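Local coordinates for protein ribosome-binding factor A (Thermus thermophilus, PDB 2DYJ) that assists late maturation of the 30S ribosomal subunit, binding free 30S particles, and is required for efficient processing of 16S rRNA, at residues A[5-17]-A[33-47]. Numbering follows the deposited sequence.
Sequences KAHLEAQLKRALA and VEAVRLSKDGSVLSV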
loop_
_atom_site.group_PDB
_atom_site.type_symbol
_atom_site.label_atom_id
_atom_site.label_comp_id
_atom_site.label_asym_id
_atom_site.label_seq_id
_atom_site.Cartn_x
_atom_site.Cartn_y
_atom_site.Cartn_z
ATOM N N LYS A 5 -2.690 10.919 12.985
ATOM C CA LYS A 5 -2.091 10.375 11.764
ATOM C C LYS A 5 -1.488 8.982 11.983
ATOM O O LYS A 5 -1.781 8.039 11.242
ATOM C CB LYS A 5 -1.019 11.350 11.269
ATOM C CG LYS A 5 -0.430 11.084 9.900
ATOM C CD LYS A 5 0.404 12.301 9.497
ATOM C CE LYS A 5 1.119 12.138 8.174
ATOM N NZ LYS A 5 2.461 11.495 8.300
ATOM N N ALA A 6 -0.651 8.852 13.009
ATOM C CA ALA A 6 -0.017 7.576 13.304
ATOM C C ALA A 6 -1.024 6.438 13.438
ATOM O O ALA A 6 -0.757 5.317 13.005
ATOM C CB ALA A 6 0.823 7.692 14.575
ATOM N N HIS A 7 -2.182 6.706 14.033
ATOM C CA HIS A 7 -3.179 5.647 14.179
ATOM C C HIS A 7 -3.851 5.274 12.858
ATOM O O HIS A 7 -4.148 4.099 12.609
ATOM C CB HIS A 7 -4.263 6.037 15.188
ATOM C CG HIS A 7 -5.344 5.009 15.320
ATOM N ND1 HIS A 7 -5.113 3.750 15.833
ATOM C CD2 HIS A 7 -6.643 5.026 14.935
ATOM C CE1 HIS A 7 -6.220 3.035 15.757
ATOM N NE2 HIS A 7 -7.164 3.785 15.215
ATOM N N LEU A 8 -4.107 6.262 12.007
ATOM C CA LEU A 8 -4.741 5.950 10.732
ATOM C C LEU A 8 -3.742 5.183 9.862
ATOM O O LEU A 8 -4.115 4.258 9.126
ATOM C CB LEU A 8 -5.198 7.238 10.015
ATOM C CG LEU A 8 -5.843 6.974 8.643
ATOM C CD1 LEU A 8 -7.142 6.203 8.820
ATOM C CD2 LEU A 8 -6.095 8.285 7.912
ATOM N N GLU A 9 -2.466 5.546 9.959
ATOM C CA GLU A 9 -1.455 4.879 9.156
ATOM C C GLU A 9 -1.330 3.421 9.551
ATOM O O GLU A 9 -1.155 2.578 8.693
ATOM C CB GLU A 9 -0.107 5.601 9.274
ATOM C CG GLU A 9 -0.157 6.998 8.689
ATOM C CD GLU A 9 1.137 7.764 8.848
ATOM O OE1 GLU A 9 1.855 7.512 9.832
ATOM O OE2 GLU A 9 1.422 8.638 8.001
ATOM N N ALA A 10 -1.430 3.117 10.848
ATOM C CA ALA A 10 -1.358 1.729 11.288
ATOM C C ALA A 10 -2.543 0.923 10.724
ATOM O O ALA A 10 -2.376 -0.215 10.270
ATOM C CB ALA A 10 -1.351 1.662 12.814
ATOM N N GLN A 11 -3.741 1.505 10.737
ATOM C CA GLN A 11 -4.902 0.806 10.201
ATOM C C GLN A 11 -4.749 0.566 8.694
ATOM O O GLN A 11 -5.060 -0.515 8.193
ATOM C CB GLN A 11 -6.192 1.606 10.443
ATOM C CG GLN A 11 -6.552 1.841 11.904
ATOM C CD GLN A 11 -7.905 2.535 12.075
ATOM O OE1 GLN A 11 -8.394 2.707 13.195
ATOM N NE2 GLN A 11 -8.513 2.934 10.960
ATOM N N LEU A 12 -4.299 1.589 7.972
ATOM C CA LEU A 12 -4.111 1.482 6.528
ATOM C C LEU A 12 -3.045 0.447 6.175
ATOM O O LEU A 12 -3.185 -0.286 5.196
ATOM C CB LEU A 12 -3.728 2.854 5.931
ATOM C CG LEU A 12 -4.837 3.916 5.883
ATOM C CD1 LEU A 12 -4.258 5.303 5.537
ATOM C CD2 LEU A 12 -5.863 3.514 4.852
ATOM N N LYS A 13 -1.970 0.406 6.958
ATOM C CA LYS A 13 -0.879 -0.539 6.724
ATOM C C LYS A 13 -1.345 -1.983 6.877
ATOM O O LYS A 13 -1.068 -2.841 6.025
ATOM C CB LYS A 13 0.264 -0.282 7.699
ATOM C CG LYS A 13 1.409 -1.286 7.594
ATOM C CD LYS A 13 2.555 -0.883 8.506
ATOM C CE LYS A 13 3.105 -2.069 9.281
ATOM N NZ LYS A 13 3.737 -3.077 8.395
ATOM N N ARG A 14 -2.045 -2.263 7.972
ATOM C CA ARG A 14 -2.515 -3.618 8.188
ATOM C C ARG A 14 -3.553 -3.964 7.122
ATOM O O ARG A 14 -3.565 -5.074 6.597
ATOM C CB ARG A 14 -3.099 -3.767 9.599
ATOM C CG ARG A 14 -3.628 -5.164 9.883
ATOM C CD ARG A 14 -4.018 -5.354 11.348
ATOM N NE ARG A 14 -3.441 -6.583 11.897
ATOM C CZ ARG A 14 -2.190 -6.693 12.342
ATOM N NH1 ARG A 14 -1.375 -5.646 12.318
ATOM N NH2 ARG A 14 -1.746 -7.856 12.797
ATOM N N ALA A 15 -4.395 -3.000 6.761
ATOM C CA ALA A 15 -5.425 -3.243 5.748
ATOM C C ALA A 15 -4.846 -3.525 4.361
ATOM O O ALA A 15 -5.265 -4.454 3.663
ATOM C CB ALA A 15 -6.391 -2.045 5.679
ATOM N N LEU A 16 -3.880 -2.713 3.963
ATOM C CA LEU A 16 -3.263 -2.860 2.652
ATOM C C LEU A 16 -2.408 -4.127 2.578
ATOM O O LEU A 16 -2.365 -4.800 1.551
ATOM C CB LEU A 16 -2.430 -1.606 2.347
ATOM C CG LEU A 16 -2.162 -1.268 0.879
ATOM C CD1 LEU A 16 -3.444 -1.352 0.071
ATOM C CD2 LEU A 16 -1.565 0.130 0.795
ATOM N N ALA A 17 -1.726 -4.461 3.665
ATOM C CA ALA A 17 -0.911 -5.671 3.668
ATOM C C ALA A 17 -1.826 -6.862 3.387
ATOM O O ALA A 17 -1.449 -7.790 2.676
ATOM C CB ALA A 17 -0.201 -5.838 5.025
ATOM N N VAL A 33 4.678 -5.435 3.390
ATOM C CA VAL A 33 4.591 -3.995 3.529
ATOM C C VAL A 33 5.372 -3.600 4.777
ATOM O O VAL A 33 5.048 -4.023 5.881
ATOM C CB VAL A 33 3.130 -3.562 3.659
ATOM C CG1 VAL A 33 3.058 -2.057 3.886
ATOM C CG2 VAL A 33 2.369 -3.960 2.391
ATOM N N GLU A 34 6.409 -2.795 4.603
ATOM C CA GLU A 34 7.227 -2.405 5.746
ATOM C C GLU A 34 6.680 -1.185 6.470
ATOM O O GLU A 34 6.842 -1.049 7.685
ATOM C CB GLU A 34 8.666 -2.111 5.313
ATOM C CG GLU A 34 9.530 -1.596 6.472
ATOM C CD GLU A 34 10.551 -0.568 6.037
ATOM O OE1 GLU A 34 11.113 0.121 6.916
ATOM O OE2 GLU A 34 10.793 -0.448 4.818
ATOM N N ALA A 35 6.036 -0.289 5.737
ATOM C CA ALA A 35 5.511 0.910 6.378
ATOM C C ALA A 35 4.697 1.720 5.387
ATOM O O ALA A 35 4.730 1.450 4.196
ATOM C CB ALA A 35 6.678 1.746 6.898
ATOM N N VAL A 36 3.942 2.684 5.898
ATOM C CA VAL A 36 3.165 3.591 5.056
ATOM C C VAL A 36 3.272 4.950 5.709
ATOM O O VAL A 36 3.493 5.052 6.919
ATOM C CB VAL A 36 1.665 3.188 4.942
ATOM C CG1 VAL A 36 1.562 1.745 4.451
ATOM C CG2 VAL A 36 0.946 3.361 6.288
ATOM N N ARG A 37 3.136 5.996 4.908
ATOM C CA ARG A 37 3.190 7.354 5.422
ATOM C C ARG A 37 2.167 8.149 4.626
ATOM O O ARG A 37 2.205 8.160 3.398
ATOM C CB ARG A 37 4.591 7.929 5.226
ATOM C CG ARG A 37 4.749 9.360 5.714
ATOM C CD ARG A 37 6.064 9.941 5.208
ATOM N NE ARG A 37 6.123 9.903 3.746
ATOM C CZ ARG A 37 7.189 10.238 3.027
ATOM N NH1 ARG A 37 8.302 10.642 3.633
ATOM N NH2 ARG A 37 7.141 10.166 1.699
ATOM N N LEU A 38 1.236 8.786 5.327
ATOM C CA LEU A 38 0.190 9.571 4.671
ATOM C C LEU A 38 0.648 11.015 4.514
ATOM O O LEU A 38 1.340 11.543 5.388
ATOM C CB LEU A 38 -1.086 9.511 5.520
ATOM C CG LEU A 38 -2.450 9.809 4.896
ATOM C CD1 LEU A 38 -2.711 8.893 3.721
ATOM C CD2 LEU A 38 -3.531 9.628 5.963
ATOM N N SER A 39 0.289 11.649 3.396
ATOM C CA SER A 39 0.650 13.046 3.178
ATOM C C SER A 39 -0.096 13.914 4.197
ATOM O O SER A 39 -1.124 13.507 4.748
ATOM C CB SER A 39 0.305 13.487 1.734
ATOM O OG SER A 39 -1.070 13.302 1.423
ATOM N N LYS A 40 0.434 15.106 4.447
ATOM C CA LYS A 40 -0.144 16.045 5.414
ATOM C C LYS A 40 -1.663 16.159 5.358
ATOM O O LYS A 40 -2.333 16.166 6.388
ATOM C CB LYS A 40 0.452 17.443 5.203
ATOM C CG LYS A 40 1.971 17.491 5.199
ATOM C CD LYS A 40 2.465 18.848 4.694
ATOM C CE LYS A 40 3.984 18.897 4.591
ATOM N NZ LYS A 40 4.455 20.175 3.977
ATOM N N ASP A 41 -2.203 16.238 4.148
ATOM C CA ASP A 41 -3.636 16.399 3.954
ATOM C C ASP A 41 -4.393 15.110 3.678
ATOM O O ASP A 41 -5.582 15.144 3.356
ATOM C CB ASP A 41 -3.862 17.386 2.805
ATOM C CG ASP A 41 -3.344 16.855 1.468
ATOM O OD1 ASP A 41 -2.427 15.987 1.449
ATOM O OD2 ASP A 41 -3.854 17.319 0.430
ATOM N N GLY A 42 -3.697 13.982 3.789
ATOM C CA GLY A 42 -4.316 12.693 3.542
ATOM C C GLY A 42 -4.586 12.352 2.087
ATOM O O GLY A 42 -5.246 11.359 1.807
ATOM N N SER A 43 -4.079 13.157 1.152
ATOM C CA SER A 43 -4.309 12.903 -0.274
ATOM C C SER A 43 -3.606 11.690 -0.845
ATOM O O SER A 43 -4.130 11.037 -1.739
ATOM C CB SER A 43 -3.883 14.107 -1.109
ATOM O OG SER A 43 -4.720 15.206 -0.815
ATOM N N VAL A 44 -2.408 11.410 -0.348
ATOM C CA VAL A 44 -1.626 10.287 -0.854
ATOM C C VAL A 44 -0.990 9.479 0.263
ATOM O O VAL A 44 -0.489 10.032 1.237
ATOM C CB VAL A 44 -0.484 10.789 -1.775
ATOM C CG1 VAL A 44 0.394 9.611 -2.243
ATOM C CG2 VAL A 44 -1.066 11.543 -2.956
ATOM N N LEU A 45 -0.995 8.163 0.090
ATOM C CA LEU A 45 -0.376 7.259 1.054
ATOM C C LEU A 45 0.820 6.641 0.342
ATOM O O LEU A 45 0.681 6.027 -0.729
ATOM C CB LEU A 45 -1.354 6.143 1.473
ATOM C CG LEU A 45 -0.824 5.178 2.539
ATOM C CD1 LEU A 45 -0.843 5.891 3.885
ATOM C CD2 LEU A 45 -1.662 3.920 2.608
ATOM N N SER A 46 2.006 6.851 0.909
ATOM C CA SER A 46 3.228 6.259 0.360
ATOM C C SER A 46 3.313 4.918 1.059
ATOM O O SER A 46 3.228 4.851 2.287
ATOM C CB SER A 46 4.450 7.112 0.706
ATOM O OG SER A 46 4.385 8.350 0.025
ATOM N N VAL A 47 3.490 3.860 0.274
ATOM C CA VAL A 47 3.524 2.487 0.779
ATOM C C VAL A 47 4.887 1.900 0.474
ATOM O O VAL A 47 5.258 1.770 -0.683
ATOM C CB VAL A 47 2.439 1.647 0.065
ATOM C CG1 VAL A 47 2.387 0.238 0.660
ATOM C CG2 VAL A 47 1.060 2.344 0.179
#
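In the KH-type fold of this protein, helix 5-17 packs across a beta hairpin, its axis 8.0 Å from that of edge strand 33-38 and running 135° from it. E9 makes the polar link: its carboxylate OE2 accepts the backbone N-H of L38 at 2.7 Å in an almost straight bond (175°). K5 NZ, one helical turn back, reaches the same OE2 at 3.1 Å, a salt bridge. Both donors come in tilted out of the carboxylate plane, from opposite faces, L38 N on the anti side and K5 NZ on the syn side. Two donors thus grip one oxygen and hold the carboxylate over the strand end. Replacing E9 by an alanine is likely to leave the L38 amide without this acceptor and K5 NZ without this carboxylate. V36 presses CG2 against the backbone O of E9 and touches the CB of K13 with both methyls. The K13 side chain runs past V33 in the opposite direction: CG leaves anti to the backbone N (chi1 176°), and bends further out at chi3 and chi4 turn NZ to 3.0 Å from V33 O. Leucines and valines fill the inner face: L8 CD2 is pressed to L38 CD2 (3.5 Å), L12 CD1 lies on L45 CD1 (3.8 Å), and L16 CD2 meets V47 CG2 tip to tip, again tightly. A17 rests on V33 CG2. The apolar layer continues beneath the sheet, where L16 also touches L73 of helix 66-74, while L16 and L45 both reach L85 of strand 84-89, which pairs with strand 44-50 on the side away from strand 32-38.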